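Local coordinates for SusD superfamily protein (Parabacteroides distasonis, PDB 3OTN), which is a putative outer membrane SusD-family protein that probably binds carbohydrate or other nutrients at the cell surface, at residues Leu285-Glu290 with Tyr334-Phe339; Ser264-Leu269 with Leu280-Leu285; Asp444-Lys449 with Tyr456-Leu461. One frame throughout, in Å; residues are numbered along the deposited sequence. Where two conformers were deposited one is given.

Contact 1 of 3, residues Leu285-Glu290 with Tyr334-Phe339; sequences LIPTKE and YYIYKF
Strand 286-287 meets strand 334-336, an outer strand of a separate three-stranded antiparallel sheet, with the ring of P287 pressed against the backbone from Y334 to I336. P287 CD comes within 3.4 Å of Y334 O, and the same P287 CD lies 3.9 Å from I336 CG1, the proline ring and the I336 side chain running antiparallel past one another. I336 turns CG1 anti to its carbonyl carbon (chi1 -66°), which carries that branch beside its own backbone N and alongside the proline. No direct hydrogen bond joins the segments; water bridges them instead. One water donates to L285 O at 2.7 Å and accepts from I336 N at 2.8 Å, and a second donates to both P287 O and Y334 O. The contact thus joins two small sheets of the SusD fold: 286-287 pairs with 55-56, while 334-336 pairs with 308-312, whose F308 packs on both P287 and I336. On one flank of the proline, I286 and Y335 run alongside each other. I286 CD1 reaches the edge of the tyrosine ring, 3.6 Å from Y335 CE1 and near the ring plane, and beyond it the Y335 hydroxyl is hydrogen-bonded to E58. On the other flank the edge of the Y334 ring meets the start of helix 289-292, which T288 N-caps, its CD2 standing 4.0 Å from K289 CA. The polar ends of Y334 and K289 converge on E293, where Y334 OH bonds one carboxylate oxygen and K289 NZ forms a salt bridge through the other.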
# COMPACT_ATOMS: atom_id res chain seq x y z
N LEU A 285 12.43 -5.22 8.21
CA LEU A 285 12.14 -5.47 6.80
C LEU A 285 13.43 -5.33 5.99
O LEU A 285 13.99 -4.23 5.83
CB LEU A 285 11.04 -4.56 6.27
CG LEU A 285 10.33 -5.02 4.98
CD1 LEU A 285 9.59 -6.36 5.16
CD2 LEU A 285 9.34 -3.94 4.54
N ILE A 286 13.92 -6.48 5.54
CA ILE A 286 15.20 -6.61 4.91
C ILE A 286 14.92 -7.25 3.56
O ILE A 286 14.23 -8.27 3.52
CB ILE A 286 16.07 -7.56 5.77
CG1 ILE A 286 16.13 -7.09 7.23
CG2 ILE A 286 17.51 -7.71 5.17
CD1 ILE A 286 16.71 -5.69 7.41
N PRO A 287 15.46 -6.69 2.45
CA PRO A 287 15.22 -7.32 1.15
C PRO A 287 16.03 -8.60 1.02
O PRO A 287 17.09 -8.72 1.63
CB PRO A 287 15.71 -6.27 0.17
CG PRO A 287 16.88 -5.62 0.89
CD PRO A 287 16.53 -5.68 2.36
N THR A 288 15.54 -9.56 0.24
CA THR A 288 16.33 -10.75 -0.02
C THR A 288 17.41 -10.43 -1.03
O THR A 288 17.21 -9.63 -1.96
CB THR A 288 15.49 -11.92 -0.54
OG1 THR A 288 14.89 -11.56 -1.78
CG2 THR A 288 14.47 -12.34 0.45
N LYS A 289 18.56 -11.06 -0.85
CA LYS A 289 19.65 -11.07 -1.83
C LYS A 289 19.13 -11.51 -3.22
O LYS A 289 19.47 -10.92 -4.21
CB LYS A 289 20.76 -12.00 -1.32
CG LYS A 289 21.86 -12.41 -2.32
CD LYS A 289 22.74 -13.54 -1.72
CE LYS A 289 23.27 -14.51 -2.80
NZ LYS A 289 24.32 -13.92 -3.67
N GLU A 290 18.27 -12.52 -3.26
CA GLU A 290 17.69 -13.07 -4.52
C GLU A 290 16.82 -12.08 -5.29
O GLU A 290 16.88 -12.02 -6.53
CB GLU A 290 16.86 -14.35 -4.25
CG GLU A 290 17.65 -15.58 -3.76
CD GLU A 290 17.87 -15.62 -2.24
OE1 GLU A 290 17.61 -14.60 -1.53
OE2 GLU A 290 18.32 -16.67 -1.77
N TYR A 334 22.47 -6.38 1.72
CA TYR A 334 21.59 -5.35 1.16
C TYR A 334 20.54 -4.91 2.17
O TYR A 334 19.94 -5.73 2.87
CB TYR A 334 20.89 -5.86 -0.10
CG TYR A 334 21.82 -6.37 -1.19
CD1 TYR A 334 22.67 -5.51 -1.87
CD2 TYR A 334 21.77 -7.71 -1.60
CE1 TYR A 334 23.51 -5.98 -2.90
CE2 TYR A 334 22.60 -8.19 -2.61
CZ TYR A 334 23.45 -7.32 -3.27
OH TYR A 334 24.25 -7.83 -4.29
N TYR A 335 20.31 -3.60 2.22
CA TYR A 335 19.22 -3.02 2.99
C TYR A 335 18.45 -2.05 2.11
O TYR A 335 18.99 -1.51 1.13
CB TYR A 335 19.78 -2.34 4.22
CG TYR A 335 20.40 -3.33 5.17
CD1 TYR A 335 19.63 -3.93 6.17
CD2 TYR A 335 21.74 -3.72 5.03
CE1 TYR A 335 20.18 -4.90 7.03
CE2 TYR A 335 22.31 -4.69 5.89
CZ TYR A 335 21.52 -5.26 6.89
OH TYR A 335 22.06 -6.20 7.74
N ILE A 336 17.18 -1.86 2.46
CA ILE A 336 16.33 -0.91 1.75
C ILE A 336 16.67 0.52 2.12
O ILE A 336 16.59 0.92 3.27
CB ILE A 336 14.84 -1.19 1.97
CG1 ILE A 336 14.48 -2.55 1.32
CG2 ILE A 336 14.02 -0.05 1.31
CD1 ILE A 336 13.32 -3.34 2.01
N TYR A 337 17.08 1.28 1.10
CA TYR A 337 17.38 2.70 1.15
C TYR A 337 16.26 3.56 0.57
O TYR A 337 16.28 4.79 0.73
CB TYR A 337 18.66 2.98 0.33
CG TYR A 337 19.40 4.25 0.67
CD1 TYR A 337 20.01 4.42 1.91
CD2 TYR A 337 19.53 5.29 -0.28
CE1 TYR A 337 20.73 5.60 2.21
CE2 TYR A 337 20.24 6.46 0.04
CZ TYR A 337 20.84 6.60 1.27
OH TYR A 337 21.54 7.75 1.58
N LYS A 338 15.27 2.93 -0.05
CA LYS A 338 14.17 3.63 -0.77
C LYS A 338 13.45 4.71 0.06
O LYS A 338 13.05 5.77 -0.47
CB LYS A 338 13.19 2.57 -1.27
CG LYS A 338 12.18 2.98 -2.25
CD LYS A 338 11.53 1.73 -2.85
CE LYS A 338 10.38 2.12 -3.70
NZ LYS A 338 9.82 1.00 -4.49
N PHE A 339 13.39 4.50 1.37
CA PHE A 339 12.66 5.38 2.29
C PHE A 339 13.57 6.03 3.33
O PHE A 339 13.11 6.42 4.38
CB PHE A 339 11.57 4.56 2.97
CG PHE A 339 10.74 3.75 2.00
CD1 PHE A 339 9.98 4.39 1.03
CD2 PHE A 339 10.71 2.36 2.05
CE1 PHE A 339 9.18 3.67 0.14
CE2 PHE A 339 9.92 1.63 1.16
CZ PHE A 339 9.15 2.29 0.21
O HOH W 1 16.13 -2.98 4.84
O HOH W 2 19.87 -8.69 2.64

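Contact 2 of 3, residues Ser264-Leu269 with Leu280-Leu285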
# COMPACT_ATOMS: atom_id res chain seq x y z
N SER A 264 8.27 4.23 10.84
CA SER A 264 8.61 3.15 9.92
C SER A 264 9.96 3.32 9.23
O SER A 264 10.53 2.33 8.74
CB SER A 264 7.52 2.92 8.87
OG SER A 264 7.44 3.94 7.87
N VAL A 265 10.48 4.55 9.19
CA VAL A 265 11.84 4.79 8.66
C VAL A 265 12.86 3.84 9.32
O VAL A 265 13.72 3.29 8.65
CB VAL A 265 12.21 6.31 8.80
CG1 VAL A 265 13.71 6.54 8.54
CG2 VAL A 265 11.33 7.16 7.87
N ARG A 266 12.68 3.58 10.62
CA ARG A 266 13.59 2.72 11.42
C ARG A 266 13.50 1.22 11.10
O ARG A 266 14.43 0.46 11.41
CB ARG A 266 13.24 2.87 12.91
CG ARG A 266 13.38 4.23 13.49
CD ARG A 266 12.61 4.36 14.82
NE ARG A 266 13.36 3.75 15.90
CZ ARG A 266 13.09 3.85 17.20
NH1 ARG A 266 12.04 4.54 17.64
NH2 ARG A 266 13.88 3.22 18.07
N ILE A 267 12.36 0.81 10.55
CA ILE A 267 12.07 -0.58 10.14
C ILE A 267 13.09 -1.14 9.15
O ILE A 267 13.47 -2.32 9.23
CB ILE A 267 10.62 -0.66 9.53
CG1 ILE A 267 9.55 -0.47 10.62
CG2 ILE A 267 10.31 -1.95 8.77
CD1 ILE A 267 9.49 -1.54 11.57
N PHE A 268 13.53 -0.28 8.23
CA PHE A 268 14.43 -0.67 7.13
C PHE A 268 15.91 -0.61 7.47
O PHE A 268 16.74 -1.14 6.73
CB PHE A 268 14.17 0.23 5.92
CG PHE A 268 12.73 0.28 5.51
CD1 PHE A 268 12.20 -0.69 4.69
CD2 PHE A 268 11.90 1.29 5.96
CE1 PHE A 268 10.85 -0.66 4.31
CE2 PHE A 268 10.57 1.33 5.59
CZ PHE A 268 10.04 0.36 4.76
N LEU A 269 16.25 -0.00 8.60
CA LEU A 269 17.63 0.29 8.93
C LEU A 269 18.22 -0.97 9.56
O LEU A 269 17.49 -1.65 10.26
CB LEU A 269 17.73 1.45 9.92
CG LEU A 269 17.14 2.81 9.52
CD1 LEU A 269 17.27 3.88 10.65
CD2 LEU A 269 17.77 3.26 8.23
N LEU A 280 17.42 3.03 18.64
CA LEU A 280 17.64 1.69 18.08
C LEU A 280 17.08 1.56 16.67
O LEU A 280 16.00 2.08 16.37
CB LEU A 280 16.98 0.62 18.96
CG LEU A 280 17.77 0.18 20.23
CD1 LEU A 280 17.06 -0.97 20.96
CD2 LEU A 280 19.25 -0.23 19.93
N GLU A 281 17.83 0.88 15.81
CA GLU A 281 17.37 0.52 14.49
C GLU A 281 16.78 -0.88 14.59
O GLU A 281 17.33 -1.72 15.28
CB GLU A 281 18.54 0.51 13.52
CG GLU A 281 19.26 1.84 13.42
CD GLU A 281 20.45 2.01 14.37
OE1 GLU A 281 20.98 1.01 14.93
OE2 GLU A 281 20.90 3.16 14.51
N TYR A 282 15.66 -1.10 13.90
CA TYR A 282 14.88 -2.30 14.06
C TYR A 282 15.30 -3.44 13.17
O TYR A 282 15.32 -4.57 13.62
CB TYR A 282 13.41 -2.02 13.76
CG TYR A 282 12.74 -1.04 14.70
CD1 TYR A 282 12.89 -1.13 16.08
CD2 TYR A 282 11.87 -0.07 14.21
CE1 TYR A 282 12.25 -0.25 16.94
CE2 TYR A 282 11.21 0.82 15.08
CZ TYR A 282 11.41 0.72 16.43
OH TYR A 282 10.77 1.57 17.30
N GLY A 283 15.56 -3.15 11.89
CA GLY A 283 15.91 -4.20 10.96
C GLY A 283 14.79 -5.21 10.72
O GLY A 283 15.09 -6.38 10.49
N SER A 284 13.54 -4.76 10.75
CA SER A 284 12.34 -5.63 10.62
C SER A 284 11.93 -5.98 9.18
O SER A 284 11.09 -6.88 8.97
CB SER A 284 11.09 -4.95 11.21
OG SER A 284 11.25 -4.55 12.52
N LEU A 285 12.43 -5.22 8.21
CA LEU A 285 12.14 -5.47 6.80
C LEU A 285 13.43 -5.33 5.99
O LEU A 285 13.99 -4.23 5.83
CB LEU A 285 11.04 -4.56 6.27
CG LEU A 285 10.33 -5.02 4.98
CD1 LEU A 285 9.59 -6.36 5.16
CD2 LEU A 285 9.34 -3.94 4.54
O HOH W 1 16.13 -2.98 4.84
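R266 grips the carbonyl of L280 side-on, putting two nitrogens on one oxygen. Its chain bends at chi3 (78°), which swings NE and NH2 onto that carbonyl. R266 NH2 is 2.9 Å from L280 O, in the carbonyl plane and on a lone pair, while R266 NE, 3.2 Å from L280 O, comes in nearly along the C=O axis; the oxygen sits only 3° out of the guanidinium plane. The positive group also has two carboxylates, D279 at NH2 and E263 at NH1, and together these partners probably fix its rotation. Over one of its faces Y282 OH lies 3.2 Å above the plane, the ring and guanidinium planes being 17° apart. R266 O in turn accepts from Y282 N at 3.2 Å. Both segments belong to the long irregular connection between strands 249-253 and 286-287 of the SusD fold; here a helix-like turn, in which I267 N bonds S264 O, faces an irregular segment that is extended at L280-E281 and turns at Y282-S284, with G283 at a positive phi that favours glycine. I267 O receives L285 N at 3.2 Å and, weakly, S284 N. F268 O is satisfied by the water that also bridges L285 O to I336 N. Beside these bonds, I267 CG2 packs 3.7 Å from L285 CB, and F268 CE1 lies 3.6 Å from L285 CD2. The S284 hydroxyl bonds G41 O and N59, whereas the E281 carboxylate turns to K318, S276 and G274 N.

Contact 3 of 3, residues Asp444-Lys449 with Tyr456-Leu461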
# COMPACT_ATOMS: atom_id res chain seq x y z
N ASP A 444 2.62 -20.12 -10.89
CA ASP A 444 1.37 -20.10 -10.16
C ASP A 444 1.63 -19.93 -8.68
O ASP A 444 2.55 -20.54 -8.12
CB ASP A 444 0.57 -21.37 -10.38
CG ASP A 444 -0.01 -21.45 -11.77
OD1 ASP A 444 0.01 -20.44 -12.51
OD2 ASP A 444 -0.48 -22.55 -12.10
N PHE A 445 0.80 -19.08 -8.06
CA PHE A 445 0.84 -18.87 -6.62
C PHE A 445 0.72 -20.21 -5.91
O PHE A 445 1.54 -20.51 -5.06
CB PHE A 445 -0.28 -17.91 -6.24
CG PHE A 445 -0.35 -17.56 -4.77
CD1 PHE A 445 -0.83 -18.47 -3.82
CD2 PHE A 445 -0.10 -16.26 -4.35
CE1 PHE A 445 -0.96 -18.10 -2.49
CE2 PHE A 445 -0.24 -15.89 -3.04
CZ PHE A 445 -0.67 -16.83 -2.10
N ILE A 446 -0.31 -20.99 -6.26
CA ILE A 446 -0.58 -22.29 -5.61
C ILE A 446 0.45 -23.28 -6.18
O ILE A 446 0.45 -23.59 -7.36
CB ILE A 446 -2.04 -22.77 -5.87
CG1 ILE A 446 -3.05 -21.83 -5.18
CG2 ILE A 446 -2.27 -24.22 -5.33
CD1 ILE A 446 -4.48 -22.05 -5.67
N GLY A 447 1.36 -23.74 -5.34
CA GLY A 447 2.53 -24.50 -5.77
C GLY A 447 3.85 -23.75 -5.69
O GLY A 447 4.91 -24.40 -5.72
N TYR A 448 3.86 -22.42 -5.55
CA TYR A 448 5.14 -21.69 -5.40
C TYR A 448 5.94 -22.19 -4.18
O TYR A 448 5.39 -22.32 -3.08
CB TYR A 448 4.92 -20.19 -5.23
CG TYR A 448 6.19 -19.38 -5.00
CD1 TYR A 448 7.13 -19.22 -6.01
CD2 TYR A 448 6.41 -18.74 -3.77
CE1 TYR A 448 8.30 -18.47 -5.81
CE2 TYR A 448 7.58 -17.97 -3.53
CZ TYR A 448 8.51 -17.84 -4.56
OH TYR A 448 9.63 -17.09 -4.33
N LYS A 449 7.23 -22.46 -4.40
CA LYS A 449 8.17 -22.88 -3.34
C LYS A 449 9.08 -21.71 -2.99
O LYS A 449 9.70 -21.09 -3.88
CB LYS A 449 9.03 -24.03 -3.80
CG LYS A 449 9.79 -24.73 -2.66
CD LYS A 449 10.37 -26.08 -3.12
CE LYS A 449 11.48 -25.89 -4.17
NZ LYS A 449 12.19 -27.16 -4.53
N TYR A 456 3.31 -22.74 -1.18
CA TYR A 456 2.06 -22.01 -1.00
C TYR A 456 0.88 -22.85 -1.47
O TYR A 456 0.98 -23.58 -2.47
CB TYR A 456 2.09 -20.67 -1.74
CG TYR A 456 2.96 -19.59 -1.10
CD1 TYR A 456 3.95 -19.89 -0.15
CD2 TYR A 456 2.83 -18.26 -1.46
CE1 TYR A 456 4.75 -18.90 0.40
CE2 TYR A 456 3.64 -17.25 -0.91
CZ TYR A 456 4.61 -17.58 0.01
OH TYR A 456 5.42 -16.63 0.54
N THR A 457 -0.21 -22.78 -0.71
CA THR A 457 -1.46 -23.45 -1.01
C THR A 457 -2.59 -22.43 -1.07
O THR A 457 -2.37 -21.21 -0.91
CB THR A 457 -1.77 -24.49 0.08
OG1 THR A 457 -2.18 -23.83 1.30
CG2 THR A 457 -0.55 -25.42 0.34
N GLU A 458 -3.82 -22.91 -1.27
CA GLU A 458 -5.02 -22.07 -1.25
C GLU A 458 -5.13 -21.24 0.06
O GLU A 458 -5.63 -20.10 0.06
CB GLU A 458 -6.28 -22.94 -1.46
CG GLU A 458 -6.41 -23.61 -2.85
CD GLU A 458 -5.66 -24.95 -3.04
OE1 GLU A 458 -4.86 -25.40 -2.17
OE2 GLU A 458 -5.87 -25.55 -4.11
N THR A 459 -4.68 -21.82 1.17
CA THR A 459 -4.69 -21.14 2.48
C THR A 459 -4.04 -19.76 2.49
O THR A 459 -4.60 -18.80 3.04
CB THR A 459 -4.02 -22.03 3.54
OG1 THR A 459 -4.70 -23.29 3.57
CG2 THR A 459 -4.05 -21.41 4.93
N GLN A 460 -2.89 -19.66 1.81
CA GLN A 460 -2.08 -18.43 1.83
C GLN A 460 -2.68 -17.30 0.99
O GLN A 460 -2.22 -16.17 1.09
CB GLN A 460 -0.65 -18.71 1.38
CG GLN A 460 0.25 -19.41 2.41
CD GLN A 460 -0.12 -20.86 2.67
OE1 GLN A 460 -0.42 -21.62 1.74
NE2 GLN A 460 -0.08 -21.25 3.94
N LEU A 461 -3.71 -17.60 0.19
CA LEU A 461 -4.45 -16.55 -0.56
C LEU A 461 -5.13 -15.48 0.33
O LEU A 461 -5.42 -14.38 -0.15
CB LEU A 461 -5.51 -17.18 -1.47
CG LEU A 461 -5.00 -18.04 -2.65
CD1 LEU A 461 -6.16 -18.80 -3.28
CD2 LEU A 461 -4.26 -17.20 -3.66
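A type II beta turn from F445 to Y448 lies against Y456, the two segments joined by a pair of backbone hydrogen bonds. G447 N reaches Y456 O at 2.9 Å in a nearly straight bond, and Y456 N gives its proton to Y448 O at 2.8 Å.

The F445 ring carries much of the side-chain contact. With CG anti to the backbone N (chi1 -179°), it enters between two neighbours: L461 CD2 makes a CH-pi contact over one face, 3.7 Å from the F445 ring centroid, while Y456 CD2 approaches the opposite face toward its rim, 3.8 Å from F445 CZ. T457 O lies at the ring edge, in plane. With an alanine here, L461 and Y456 would probably lose the flat surface that separates them, and a gap would open between the turn and segment 456-461.

Y448 directs its edge toward the face of Y456 in an edge-to-face pair with planes at 79°, completing an aromatic cluster of F445, Y448 and Y456; the Y456 hydroxyl bonds M51 O. Q460 OE1 takes two donors, T457 N at 2.7 Å and T457 OG1. T459 N bonds T457 OG1, an ST turn leading into the 3-10 segment 459-461. G447 holds a positive phi that would jam a side chain against the preceding carbonyl, and it occupies the third position of the type II beta turn, the usual place for glycine.

Along the chain contact 2 closes first, contact 1 follows, and contact 3 comes last, all in the SusD-family part of the chain. The first two are neighbours, their centres 11 Å apart: they share L285, the residue leading into strand 286-287, and one water that serves both. They also touch directly, F339 CD2 lying 3.4 Å from F268 CZ, so segments 264-269 and 334-339 pack on each other. Contacts 1 and 2 thus form one buried unit around the start of strand 286-287. Contact 3 is remote, its centre 24 Å from that of contact 1 and 29 Å from that of contact 2; it shapes an independent, partly buried loop between strand 442-444 and helix 467-472.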